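Local atomic coordinates of alanine racemase (Corynebacterium glutamicum, PDB entry 2DY3), a protein that belongs to the alanine racemase family of enzymes, pairing a TIM-barrel domain with a second, beta-rich domain, and carries pyridoxal-5'-phosphate. Residues B[204-207]-B[208-211]. Numbering follows the deposited sequence.
Sequences TRSD and LHME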
loop_
_atom_site.group_PDB
_atom_site.type_symbol
_atom_site.label_atom_id
_atom_site.label_comp_id
_atom_site.label_asym_id
_atom_site.label_seq_id
_atom_site.Cartn_x
_atom_site.Cartn_y
_atom_site.Cartn_z
ATOM N N THR B 204 9.211 -7.729 -27.912
ATOM C CA THR B 204 9.686 -8.968 -28.533
ATOM C C THR B 204 8.855 -9.490 -29.705
ATOM O O THR B 204 9.276 -10.415 -30.397
ATOM C CB THR B 204 9.793 -10.107 -27.501
ATOM O OG1 THR B 204 10.326 -11.276 -28.137
ATOM C CG2 THR B 204 8.424 -10.443 -26.933
ATOM N N ARG B 205 7.682 -8.909 -29.930
ATOM C CA ARG B 205 6.811 -9.348 -31.020
ATOM C C ARG B 205 6.354 -8.160 -31.862
ATOM O O ARG B 205 5.235 -7.667 -31.702
ATOM C CB ARG B 205 5.581 -10.078 -30.462
ATOM C CG ARG B 205 5.878 -11.414 -29.805
ATOM C CD ARG B 205 6.384 -12.420 -30.821
ATOM N NE ARG B 205 5.356 -12.819 -31.780
ATOM C CZ ARG B 205 4.381 -13.687 -31.523
ATOM N NH1 ARG B 205 4.290 -14.261 -30.331
ATOM N NH2 ARG B 205 3.499 -13.988 -32.465
ATOM N N SER B 206 7.221 -7.703 -32.760
ATOM C CA SER B 206 6.886 -6.573 -33.613
ATOM C C SER B 206 5.789 -6.962 -34.593
ATOM O O SER B 206 5.106 -6.103 -35.152
ATOM C CB SER B 206 8.120 -6.097 -34.376
ATOM O OG SER B 206 7.806 -4.972 -35.179
ATOM N N ASP B 207 5.621 -8.263 -34.797
ATOM C CA ASP B 207 4.597 -8.749 -35.707
ATOM C C ASP B 207 3.202 -8.607 -35.099
ATOM O O ASP B 207 2.200 -8.826 -35.779
ATOM C CB ASP B 207 4.849 -10.216 -36.064
ATOM C CG ASP B 207 4.896 -11.115 -34.845
ATOM O OD1 ASP B 207 4.532 -12.301 -34.974
ATOM O OD2 ASP B 207 5.307 -10.647 -33.762
ATOM N N LEU B 208 3.136 -8.228 -33.825
ATOM C CA LEU B 208 1.848 -8.082 -33.155
ATOM C C LEU B 208 1.493 -6.641 -32.807
ATOM O O LEU B 208 0.576 -6.398 -32.026
ATOM C CB LEU B 208 1.821 -8.935 -31.880
ATOM C CG LEU B 208 2.100 -10.429 -32.061
ATOM C CD1 LEU B 208 2.112 -11.125 -30.705
ATOM C CD2 LEU B 208 1.043 -11.032 -32.970
ATOM N N HIS B 209 2.208 -5.684 -33.383
ATOM C CA HIS B 209 1.929 -4.278 -33.094
ATOM C C HIS B 209 0.526 -3.829 -33.494
ATOM O O HIS B 209 -0.072 -2.983 -32.828
ATOM C CB HIS B 209 2.953 -3.377 -33.780
ATOM C CG HIS B 209 4.312 -3.424 -33.156
ATOM N ND1 HIS B 209 4.590 -4.183 -32.039
ATOM C CD2 HIS B 209 5.466 -2.793 -33.482
ATOM C CE1 HIS B 209 5.857 -4.016 -31.702
ATOM N NE2 HIS B 209 6.410 -3.178 -32.561
ATOM N N MET B 210 0.002 -4.387 -34.581
ATOM C CA MET B 210 -1.326 -4.013 -35.049
ATOM C C MET B 210 -1.379 -2.498 -35.190
ATOM O O MET B 210 -0.393 -1.888 -35.586
ATOM C CB MET B 210 -2.383 -4.507 -34.061
ATOM C CG MET B 210 -2.298 -5.996 -33.817
ATOM S SD MET B 210 -3.688 -6.649 -32.906
ATOM C CE MET B 210 -4.879 -6.836 -34.231
ATOM N N GLU B 211 -2.508 -1.879 -34.865
ATOM C CA GLU B 211 -2.607 -0.423 -34.994
ATOM C C GLU B 211 -2.158 0.308 -33.735
ATOM O O GLU B 211 -1.878 1.510 -33.765
ATOM C CB GLU B 211 -4.043 0.006 -35.312
ATOM C CG GLU B 211 -4.602 -0.465 -36.652
ATOM C CD GLU B 211 -5.067 -1.909 -36.619
ATOM O OE1 GLU B 211 -5.325 -2.429 -35.511
ATOM O OE2 GLU B 211 -5.191 -2.516 -37.703
#
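Arg205 curls its side chain over Leu208 in a short 3-10 turn of the TIM-barrel domain, within the loop that leads from helix 199-202 to the barrel strand 212-213. Arg205 CB rests 3.6 Å from Leu208 CD1. CG stays near that same methyl, and the chain then bends at chi2 and chi3 (-66° and -68°), folding the guanidinium back so that Leu208 CD1 sits over the centre of one face, 3.5 Å from Arg205 CZ. Arg205 NE turns to Asp207, giving a salt bridge of 2.9 Å to OD2 on its syn lone pair, with a weak second bond to OD1. At the tip Arg205 NH2 reaches Asp207 OD1 across 3.2 Å, almost exactly in the guanidinium plane. This side-on grip by two nitrogens fixes the rotation of the group, and NH1 goes on to a salt bridge with Asp171 of helix 169-186. Leu208 is buried, its side chain also touching Ile174 of that helix, so Arg205 and Leu208 both pack the turn against helix 169-186.

The backbone closes the turn: Leu208 N donates to Arg205 O at 3.0 Å, and a weak bond of 3.4 Å runs from His209 N to Ser206 O. Beyond it the His209 ring folds back over Ser206, chi1 of -72° setting CG beside its own backbone N. There Ser206 CA makes a CH-pi contact, 3.6 Å from the ring centroid and displaced toward the rim, where His209 CE1 is 3.4 Å away.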